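Local coordinates for protein beta-glucuronidase (Dictyoglomus thermophilum, PDB 6XXW) that probably hydrolyses beta-D-glucuronides, releasing glucuronic acid from its conjugates, at residues Y49-F58 with L67-K77; R277-V285 with K403-W411. All blocks are in the same frame, centred on the assembly; numbering follows the deposited sequence.

In the fold
Contact 1 closes before contact 2 opens along the chain, and the two lie on opposite sides of the chain's centre, their centres about 35 Å apart and their nearest atoms about 17 Å apart. Contact 1 (49-58 with 67-77) is a local one inside the sugar-binding domain. It joins strands 50-54 and 73-81, which both pair with strand 32-43 in one antiparallel sheet, and sets the loop residue F58 against helix 65-68. Contact 2 (277-285 with 403-411) spans more than a hundred residues: strand 273-280 belongs to the middle beta domain, strand 408-415 to the TIM barrel. Contact 1 is thus packing within one domain, whereas contact 2 lies where the middle domain meets the barrel.

Contact 1: residues Y49-F58 with L67-K77; sequences YILMPVPASF and LRDYVGRVYYK
F58 pushes its ring between L67 and V74. Its CB and CD2 both lie 3.9 Å from Y76 OH, which sits at the ring edge. F58 CD1 lies 3.6 Å from L67 CD1, and CE1 reaches the backbone oxygen L67 O, again near the ring plane, at 3.5 Å. On the other flank CE2 touches both methyls of V74, and CZ finishes against V74 CG1. The ring gets there because CG sits between the backbone N and the carbonyl carbon (chi1 62°). With an alanine here, the space between L67 CD1 and the V74 methyls would probably be left unfilled, and Y76 OH and L67 O would lose the ring edge beside them. V74 and Y76 lie on strand 73-81, which like strand 50-54 pairs with strand 32-43 in the antiparallel sheet of the sugar-binding domain; L67 comes from the short helix 65-68 and F58 from the loop after strand 56-57. F41 of strand 32-43 meets the rings of F58 and Y76. Y76 carries the contact further: V54 CG2 packs 3.5 Å from Y76 CE2, and M52 CG touches that same carbon. Y76 OH gives a hydrogen bond to a water at 2.8 Å, which donates to P53 O and A56 O, bridging the tyrosine to the backbone on both sides of the cis peptide before P55. Farther along, Y49 and K77 cross at about a right angle, with Y49 OH 3.6 Å from K77 CD.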
loop_
_atom_site.group_PDB
_atom_site.type_symbol
_atom_site.label_atom_id
_atom_site.label_comp_id
_atom_site.label_asym_id
_atom_site.label_seq_id
_atom_site.Cartn_x
_atom_site.Cartn_y
_atom_site.Cartn_z
ATOM N N TYR A 49 16.756 -21.713 -27.268
ATOM C CA TYR A 49 17.327 -21.065 -26.096
ATOM C C TYR A 49 16.668 -19.706 -25.860
ATOM O O TYR A 49 16.183 -19.063 -26.791
ATOM C CB TYR A 49 18.835 -20.860 -26.254
ATOM C CG TYR A 49 19.682 -22.117 -26.179
ATOM C CD1 TYR A 49 20.151 -22.592 -24.962
ATOM C CD2 TYR A 49 20.038 -22.811 -27.333
ATOM C CE1 TYR A 49 20.941 -23.735 -24.891
ATOM C CE2 TYR A 49 20.820 -23.953 -27.269
ATOM C CZ TYR A 49 21.268 -24.409 -26.046
ATOM O OH TYR A 49 22.047 -25.547 -25.969
ATOM N N ILE A 50 16.664 -19.271 -24.600
ATOM C CA ILE A 50 16.386 -17.869 -24.275
ATOM C C ILE A 50 17.628 -17.318 -23.583
ATOM O O ILE A 50 18.587 -18.059 -23.334
ATOM C CB ILE A 50 15.132 -17.711 -23.386
ATOM C CG1 ILE A 50 15.273 -18.530 -22.102
ATOM C CG2 ILE A 50 13.859 -18.119 -24.128
ATOM C CD1 ILE A 50 14.151 -18.264 -21.092
ATOM N N LEU A 51 17.627 -16.032 -23.248
ATOM C CA LEU A 51 18.728 -15.458 -22.487
ATOM C C LEU A 51 18.438 -15.523 -20.991
ATOM O O LEU A 51 17.301 -15.330 -20.559
ATOM C CB LEU A 51 18.980 -14.008 -22.902
ATOM C CG LEU A 51 19.358 -13.844 -24.379
ATOM C CD1 LEU A 51 19.613 -12.377 -24.711
ATOM C CD2 LEU A 51 20.577 -14.703 -24.724
ATOM N N MET A 52 19.487 -15.768 -20.202
ATOM C CA MET A 52 19.327 -15.896 -18.761
ATOM C C MET A 52 20.552 -15.355 -18.036
ATOM O O MET A 52 21.673 -15.812 -18.292
ATOM C CB MET A 52 19.092 -17.362 -18.386
ATOM C CG MET A 52 18.697 -17.601 -16.933
ATOM S SD MET A 52 17.071 -16.952 -16.504
ATOM C CE MET A 52 15.978 -17.888 -17.589
ATOM N N PRO A 53 20.388 -14.413 -17.109
ATOM C CA PRO A 53 21.542 -13.934 -16.339
ATOM C C PRO A 53 22.065 -14.997 -15.379
ATOM O O PRO A 53 21.316 -15.828 -14.860
ATOM C CB PRO A 53 20.983 -12.721 -15.578
ATOM C CG PRO A 53 19.527 -13.093 -15.347
ATOM C CD PRO A 53 19.117 -13.831 -16.630
ATOM N N VAL A 54 23.376 -14.964 -15.156
ATOM C CA VAL A 54 24.052 -15.822 -14.189
ATOM C C VAL A 54 24.994 -14.942 -13.377
ATOM O O VAL A 54 25.816 -14.223 -13.963
ATOM C CB VAL A 54 24.810 -16.967 -14.894
ATOM C CG1 VAL A 54 25.707 -17.728 -13.904
ATOM C CG2 VAL A 54 23.829 -17.921 -15.564
ATOM N N PRO A 55 24.948 -14.973 -12.039
ATOM C CA PRO A 55 24.101 -15.818 -11.204
ATOM C C PRO A 55 22.709 -15.222 -10.962
ATOM O O PRO A 55 22.558 -14.003 -10.848
ATOM C CB PRO A 55 24.888 -15.887 -9.893
ATOM C CG PRO A 55 25.496 -14.525 -9.792
ATOM C CD PRO A 55 25.823 -14.110 -11.216
ATOM N N ALA A 56 21.718 -16.100 -10.875
ATOM C CA ALA A 56 20.323 -15.735 -10.638
ATOM C C ALA A 56 19.480 -16.997 -10.570
ATOM O O ALA A 56 19.826 -18.015 -11.173
ATOM C CB ALA A 56 19.778 -14.840 -11.748
ATOM N N SER A 57 18.360 -16.939 -9.871
ATOM C CA SER A 57 17.355 -17.974 -10.033
ATOM C C SER A 57 16.655 -17.691 -11.353
ATOM O O SER A 57 16.494 -16.533 -11.726
ATOM C CB SER A 57 16.346 -17.899 -8.881
ATOM O OG SER A 57 16.964 -18.150 -7.634
ATOM N N PHE A 58 16.228 -18.740 -12.071
ATOM C CA PHE A 58 15.562 -18.467 -13.347
ATOM C C PHE A 58 14.071 -18.169 -13.208
ATOM O O PHE A 58 13.452 -17.744 -14.190
ATOM C CB PHE A 58 15.770 -19.629 -14.345
ATOM C CG PHE A 58 15.203 -20.963 -13.899
ATOM C CD1 PHE A 58 13.836 -21.205 -13.923
ATOM C CD2 PHE A 58 16.044 -21.987 -13.476
ATOM C CE1 PHE A 58 13.312 -22.452 -13.506
ATOM C CE2 PHE A 58 15.530 -23.236 -13.066
ATOM C CZ PHE A 58 14.161 -23.459 -13.089
ATOM N N LEU A 67 7.660 -21.584 -16.728
ATOM C CA LEU A 67 9.048 -21.625 -16.283
ATOM C C LEU A 67 9.167 -21.259 -14.810
ATOM O O LEU A 67 9.925 -21.894 -14.073
ATOM C CB LEU A 67 9.909 -20.692 -17.137
ATOM C CG LEU A 67 11.379 -20.715 -16.733
ATOM C CD1 LEU A 67 11.948 -22.134 -16.881
ATOM C CD2 LEU A 67 12.187 -19.700 -17.555
ATOM N N ARG A 68 8.413 -20.250 -14.357
ATOM C CA ARG A 68 8.370 -19.940 -12.928
ATOM C C ARG A 68 8.153 -21.200 -12.083
ATOM O O ARG A 68 8.833 -21.422 -11.077
ATOM C CB ARG A 68 7.260 -18.919 -12.654
ATOM C CG ARG A 68 7.326 -18.306 -11.257
ATOM C CD ARG A 68 6.006 -17.629 -10.881
ATOM N NE ARG A 68 4.908 -18.591 -10.756
ATOM C CZ ARG A 68 3.620 -18.257 -10.690
ATOM N NH1 ARG A 68 3.268 -16.979 -10.733
ATOM N NH2 ARG A 68 2.690 -19.196 -10.569
ATOM N N ASP A 69 7.208 -22.041 -12.484
ATOM C CA ASP A 69 6.814 -23.208 -11.710
ATOM C C ASP A 69 7.415 -24.491 -12.264
ATOM O O ASP A 69 6.940 -25.587 -11.938
ATOM C CB ASP A 69 5.291 -23.310 -11.666
ATOM C CG ASP A 69 4.648 -22.105 -10.993
ATOM O OD1 ASP A 69 5.329 -21.440 -10.168
ATOM O OD2 ASP A 69 3.469 -21.827 -11.294
ATOM N N TYR A 70 8.460 -24.372 -13.080
ATOM C CA TYR A 70 9.047 -25.532 -13.738
ATOM C C TYR A 70 9.671 -26.482 -12.725
ATOM O O TYR A 70 10.246 -26.053 -11.722
ATOM C CB TYR A 70 10.102 -25.064 -14.743
ATOM C CG TYR A 70 10.759 -26.164 -15.542
ATOM C CD1 TYR A 70 10.125 -26.710 -16.644
ATOM C CD2 TYR A 70 12.025 -26.642 -15.202
ATOM C CE1 TYR A 70 10.724 -27.712 -17.396
ATOM C CE2 TYR A 70 12.632 -27.663 -15.948
ATOM C CZ TYR A 70 11.971 -28.182 -17.046
ATOM O OH TYR A 70 12.545 -29.176 -17.808
ATOM N N VAL A 71 9.544 -27.787 -12.984
ATOM C CA VAL A 71 10.198 -28.821 -12.189
ATOM C C VAL A 71 10.863 -29.791 -13.153
ATOM O O VAL A 71 10.190 -30.391 -14.000
ATOM C CB VAL A 71 9.227 -29.581 -11.259
ATOM C CG1 VAL A 71 9.968 -30.707 -10.550
ATOM C CG2 VAL A 71 8.608 -28.649 -10.217
ATOM N N GLY A 72 12.176 -29.946 -13.023
ATOM C CA GLY A 72 12.925 -30.779 -13.942
ATOM C C GLY A 72 14.287 -30.200 -14.255
ATOM O O GLY A 72 14.832 -29.431 -13.462
ATOM N N ARG A 73 14.831 -30.542 -15.413
ATOM C CA ARG A 73 16.190 -30.171 -15.782
ATOM C C ARG A 73 16.187 -28.941 -16.675
ATOM O O ARG A 73 15.360 -28.815 -17.580
ATOM C CB ARG A 73 16.887 -31.336 -16.492
ATOM C CG ARG A 73 17.174 -32.495 -15.549
ATOM C CD ARG A 73 17.859 -33.671 -16.234
ATOM N NE ARG A 73 17.827 -34.860 -15.386
ATOM C CZ ARG A 73 16.872 -35.792 -15.434
ATOM N NH1 ARG A 73 15.859 -35.677 -16.283
ATOM N NH2 ARG A 73 16.926 -36.848 -14.628
ATOM N N VAL A 74 17.118 -28.026 -16.410
ATOM C CA VAL A 74 17.343 -26.885 -17.283
ATOM C C VAL A 74 18.820 -26.894 -17.654
ATOM O O VAL A 74 19.639 -27.549 -17.009
ATOM C CB VAL A 74 16.927 -25.544 -16.638
ATOM C CG1 VAL A 74 15.469 -25.637 -16.119
ATOM C CG2 VAL A 74 17.886 -25.161 -15.518
ATOM N N TYR A 75 19.152 -26.179 -18.724
ATOM C CA TYR A 75 20.484 -26.253 -19.320
ATOM C C TYR A 75 20.970 -24.846 -19.617
ATOM O O TYR A 75 20.285 -24.087 -20.304
ATOM C CB TYR A 75 20.471 -27.101 -20.601
ATOM C CG TYR A 75 19.943 -28.488 -20.350
ATOM C CD1 TYR A 75 18.571 -28.736 -20.303
ATOM C CD2 TYR A 75 20.810 -29.548 -20.119
ATOM C CE1 TYR A 75 18.076 -30.007 -20.038
ATOM C CE2 TYR A 75 20.321 -30.829 -19.866
ATOM C CZ TYR A 75 18.957 -31.044 -19.824
ATOM O OH TYR A 75 18.474 -32.310 -19.572
ATOM N N TYR A 76 22.140 -24.506 -19.088
ATOM C CA TYR A 76 22.816 -23.241 -19.346
ATOM C C TYR A 76 23.977 -23.483 -20.301
ATOM O O TYR A 76 24.617 -24.532 -20.244
ATOM C CB TYR A 76 23.356 -22.648 -18.050
ATOM C CG TYR A 76 22.325 -22.121 -17.078
ATOM C CD1 TYR A 76 21.598 -22.980 -16.266
ATOM C CD2 TYR A 76 22.118 -20.748 -16.944
ATOM C CE1 TYR A 76 20.664 -22.485 -15.340
ATOM C CE2 TYR A 76 21.185 -20.241 -16.029
ATOM C CZ TYR A 76 20.469 -21.114 -15.233
ATOM O OH TYR A 76 19.564 -20.607 -14.330
ATOM N N LYS A 77 24.253 -22.511 -21.179
ATOM C CA LYS A 77 25.315 -22.650 -22.173
ATOM C C LYS A 77 26.021 -21.321 -22.388
ATOM O O LYS A 77 25.368 -20.273 -22.453
ATOM C CB LYS A 77 24.761 -23.136 -23.523
ATOM C CG LYS A 77 25.821 -23.262 -24.620
ATOM C CD LYS A 77 25.273 -23.974 -25.845
ATOM C CE LYS A 77 25.535 -23.186 -27.108
ATOM N NZ LYS A 77 24.793 -23.745 -28.276
HETATM O O HOH W 1 20.636 -18.172 -13.609
#

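Contact 2: residues R277-V285 with K403-W411; sequences RMDIGIRTV and KNHPSVIMW. With TRS (2-amino-2-hydroxymethyl-propane-1,3-diol), chain H.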
loop_
_atom_site.group_PDB
_atom_site.type_symbol
_atom_site.label_atom_id
_atom_site.label_comp_id
_atom_site.label_asym_id
_atom_site.label_seq_id
_atom_site.Cartn_x
_atom_site.Cartn_y
_atom_site.Cartn_z
ATOM N N ARG A 277 46.482 -15.576 -0.386
ATOM C CA ARG A 277 46.318 -14.661 0.735
ATOM C C ARG A 277 44.885 -14.711 1.242
ATOM O O ARG A 277 43.945 -14.864 0.453
ATOM C CB ARG A 277 46.661 -13.206 0.342
ATOM C CG ARG A 277 48.070 -13.007 -0.160
ATOM C CD ARG A 277 48.353 -11.538 -0.449
ATOM N NE ARG A 277 49.750 -11.353 -0.808
ATOM C CZ ARG A 277 50.224 -11.459 -2.041
ATOM N NH1 ARG A 277 49.405 -11.732 -3.050
ATOM N NH2 ARG A 277 51.522 -11.282 -2.263
ATOM N N MET A 278 44.718 -14.566 2.559
ATOM C CA MET A 278 43.381 -14.464 3.120
ATOM C C MET A 278 43.400 -13.605 4.378
ATOM O O MET A 278 44.311 -13.715 5.203
ATOM C CB MET A 278 42.802 -15.847 3.438
ATOM C CG MET A 278 41.374 -15.797 3.943
ATOM S SD MET A 278 40.787 -17.453 4.377
ATOM C CE MET A 278 39.176 -17.038 5.064
ATOM N N ASP A 279 42.396 -12.743 4.513
ATOM C CA ASP A 279 42.198 -12.032 5.768
ATOM C C ASP A 279 41.624 -12.984 6.808
ATOM O O ASP A 279 40.625 -13.668 6.555
ATOM C CB ASP A 279 41.243 -10.853 5.580
ATOM C CG ASP A 279 41.888 -9.665 4.871
ATOM O OD1 ASP A 279 43.136 -9.537 4.862
ATOM O OD2 ASP A 279 41.121 -8.845 4.331
ATOM N N ILE A 280 42.229 -13.007 7.995
ATOM C CA ILE A 280 41.756 -13.848 9.086
ATOM C C ILE A 280 41.552 -12.963 10.306
ATOM O O ILE A 280 42.056 -11.845 10.377
ATOM C CB ILE A 280 42.730 -15.000 9.418
ATOM C CG1 ILE A 280 44.093 -14.436 9.834
ATOM C CG2 ILE A 280 42.868 -15.970 8.237
ATOM C CD1 ILE A 280 45.025 -15.489 10.383
ATOM N N GLY A 281 40.818 -13.483 11.273
ATOM C CA GLY A 281 40.579 -12.771 12.518
ATOM C C GLY A 281 40.967 -13.628 13.704
ATOM O O GLY A 281 40.784 -14.846 13.693
ATOM N N ILE A 282 41.519 -12.984 14.723
ATOM C CA ILE A 282 41.978 -13.666 15.926
ATOM C C ILE A 282 40.868 -13.572 16.971
ATOM O O ILE A 282 40.610 -12.498 17.526
ATOM C CB ILE A 282 43.292 -13.063 16.447
ATOM C CG1 ILE A 282 44.433 -13.303 15.451
ATOM C CG2 ILE A 282 43.641 -13.644 17.816
ATOM C CD1 ILE A 282 45.698 -12.502 15.778
ATOM N N ARG A 283 40.201 -14.695 17.244
ATOM C CA ARG A 283 39.187 -14.734 18.290
ATOM C C ARG A 283 38.990 -16.169 18.759
ATOM O O ARG A 283 39.240 -17.122 18.018
ATOM C CB ARG A 283 37.849 -14.153 17.813
ATOM C CG ARG A 283 36.803 -15.206 17.415
ATOM C CD ARG A 283 36.986 -15.562 15.968
ATOM N NE ARG A 283 36.030 -16.550 15.453
ATOM C CZ ARG A 283 36.146 -17.869 15.600
ATOM N NH1 ARG A 283 37.157 -18.384 16.295
ATOM N NH2 ARG A 283 35.253 -18.678 15.038
ATOM N N THR A 284 38.506 -16.307 19.993
ATOM C CA THR A 284 38.121 -17.603 20.536
ATOM C C THR A 284 36.625 -17.623 20.796
ATOM O O THR A 284 36.008 -16.582 21.058
ATOM C CB THR A 284 38.855 -17.929 21.844
ATOM O OG1 THR A 284 38.526 -16.942 22.828
ATOM C CG2 THR A 284 40.364 -17.949 21.619
ATOM N N VAL A 285 36.048 -18.817 20.740
ATOM C CA VAL A 285 34.642 -19.012 21.072
ATOM C C VAL A 285 34.521 -20.243 21.963
ATOM O O VAL A 285 35.151 -21.276 21.706
ATOM C CB VAL A 285 33.767 -19.115 19.802
ATOM C CG1 VAL A 285 34.262 -20.211 18.882
ATOM C CG2 VAL A 285 32.312 -19.360 20.180
ATOM N N LYS A 403 35.855 -23.071 7.411
ATOM C CA LYS A 403 36.570 -23.257 8.673
ATOM C C LYS A 403 37.460 -22.080 9.059
ATOM O O LYS A 403 37.758 -21.922 10.248
ATOM C CB LYS A 403 37.443 -24.525 8.613
ATOM C CG LYS A 403 38.411 -24.528 7.401
ATOM C CD LYS A 403 39.256 -25.779 7.335
ATOM C CE LYS A 403 40.189 -25.770 6.117
ATOM N NZ LYS A 403 39.538 -26.173 4.839
ATOM N N ASN A 404 37.902 -21.256 8.101
ATOM C CA ASN A 404 38.844 -20.168 8.389
ATOM C C ASN A 404 38.193 -18.781 8.506
ATOM O O ASN A 404 38.913 -17.785 8.647
ATOM C CB ASN A 404 39.947 -20.138 7.328
ATOM C CG ASN A 404 40.780 -21.406 7.348
ATOM O OD1 ASN A 404 41.003 -21.974 8.409
ATOM N ND2 ASN A 404 41.205 -21.873 6.176
ATOM N N HIS A 405 36.862 -18.687 8.483
ATOM C CA HIS A 405 36.203 -17.393 8.646
ATOM C C HIS A 405 36.045 -17.081 10.130
ATOM O O HIS A 405 35.421 -17.871 10.856
ATOM C CB HIS A 405 34.837 -17.386 7.969
ATOM C CG HIS A 405 34.901 -17.277 6.479
ATOM N ND1 HIS A 405 35.243 -16.106 5.833
ATOM C CD2 HIS A 405 34.672 -18.191 5.506
ATOM C CE1 HIS A 405 35.222 -16.303 4.526
ATOM N NE2 HIS A 405 34.878 -17.559 4.301
ATOM N N PRO A 406 36.566 -15.956 10.619
ATOM C CA PRO A 406 36.313 -15.597 12.026
ATOM C C PRO A 406 34.837 -15.353 12.328
ATOM O O PRO A 406 34.397 -15.578 13.463
ATOM C CB PRO A 406 37.159 -14.323 12.223
ATOM C CG PRO A 406 37.284 -13.728 10.840
ATOM C CD PRO A 406 37.320 -14.917 9.888
ATOM N N SER A 407 34.058 -14.936 11.330
ATOM C CA SER A 407 32.664 -14.570 11.566
ATOM C C SER A 407 31.798 -15.777 11.918
ATOM O O SER A 407 30.820 -15.627 12.664
ATOM C CB SER A 407 32.094 -13.854 10.336
ATOM O OG SER A 407 32.056 -14.719 9.197
ATOM N N VAL A 408 32.113 -16.968 11.395
ATOM C CA VAL A 408 31.354 -18.155 11.780
ATOM C C VAL A 408 31.745 -18.547 13.201
ATOM O O VAL A 408 32.906 -18.885 13.475
ATOM C CB VAL A 408 31.594 -19.325 10.814
ATOM C CG1 VAL A 408 30.795 -20.566 11.293
ATOM C CG2 VAL A 408 31.239 -18.971 9.384
ATOM N N ILE A 409 30.770 -18.543 14.111
ATOM C CA ILE A 409 31.046 -18.830 15.511
ATOM C C ILE A 409 30.249 -20.002 16.044
ATOM O O ILE A 409 30.352 -20.305 17.225
ATOM C CB ILE A 409 30.837 -17.587 16.405
ATOM C CG1 ILE A 409 29.567 -16.829 16.020
ATOM C CG2 ILE A 409 32.070 -16.674 16.328
ATOM C CD1 ILE A 409 28.285 -17.548 16.286
ATOM N N MET A 410 29.458 -20.670 15.208
ATOM C CA MET A 410 28.622 -21.788 15.643
ATOM C C MET A 410 28.059 -22.459 14.405
ATOM O O MET A 410 27.735 -21.790 13.420
ATOM C CB MET A 410 27.472 -21.329 16.558
ATOM C CG MET A 410 26.597 -22.469 17.081
ATOM S SD MET A 410 25.889 -22.208 18.724
ATOM C CE MET A 410 24.858 -20.736 18.463
ATOM N N TRP A 411 27.914 -23.782 14.473
ATOM C CA TRP A 411 27.252 -24.548 13.426
ATOM C C TRP A 411 25.862 -24.967 13.890
ATOM O O TRP A 411 25.696 -25.459 15.017
ATOM C CB TRP A 411 28.050 -25.814 13.063
ATOM C CG TRP A 411 29.501 -25.583 12.699
ATOM C CD1 TRP A 411 30.591 -25.966 13.428
ATOM C CD2 TRP A 411 30.012 -24.958 11.508
ATOM N NE1 TRP A 411 31.749 -25.606 12.776
ATOM C CE2 TRP A 411 31.424 -24.992 11.593
ATOM C CE3 TRP A 411 29.418 -24.372 10.384
ATOM C CZ2 TRP A 411 32.253 -24.441 10.606
ATOM C CZ3 TRP A 411 30.256 -23.825 9.381
ATOM C CH2 TRP A 411 31.651 -23.872 9.507
HETATM C C TRS H . 39.875 -18.259 12.479
HETATM C C1 TRS H . 39.273 -19.425 11.718
HETATM C C2 TRS H . 39.407 -16.942 11.906
HETATM C C3 TRS H . 39.444 -18.353 13.922
HETATM N N TRS H . 41.332 -18.255 12.364
HETATM O O1 TRS H . 39.777 -20.653 12.199
HETATM O O2 TRS H . 40.297 -16.495 10.923
HETATM O O3 TRS H . 39.940 -17.230 14.600
#
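R283 reaches across to the loop leading into strand 408-415 and to the strand's first residue, spending two nitrogens on backbone oxygens. R283 NE bonds to P406 O at 2.8 Å, in the carbonyl plane and on a lone pair; R283 NH2 bonds to V408 O at 2.8 Å, with the oxygen exactly in the guanidinium plane but the donor tilted 22° from the carbonyl plane. Chi1, 100°, lies off the staggered positions, consistent with a side chain drawn toward these oxygens, and the chain bends at chi2 before running straight to NE. With both bonds at its edge, the guanidinium is held against turning, and C3 of a bound Tris lies over one face.

The contact is a domain joint. Strand 273-280 closes the middle beta domain, whereas 408-415 is a parallel strand of the TIM barrel. G281 meets P406 here, G281 N lying 3.6 Å from P406 CG. Tris, probably from the crystallisation liquor, fills the angle: its O2 accepts from G281 N and donates to N404 O, while O3 donates to G281 O.

M278, extended all the way (CG anti to the backbone N, chi1 -176°), lays its CE methyl over the H405 ring in a CH-pi contact, 4.2 Å from the centroid, and against N404 CB at 3.9 Å. The polar ends of these two neighbours are engaged beyond the joint, H405 ND1 with D353 and N404 ND2 with F199 O. At the far end V285 CG2 packs 3.7 Å from I409 O, a buried oxygen that has no hydrogen-bond partner in the model.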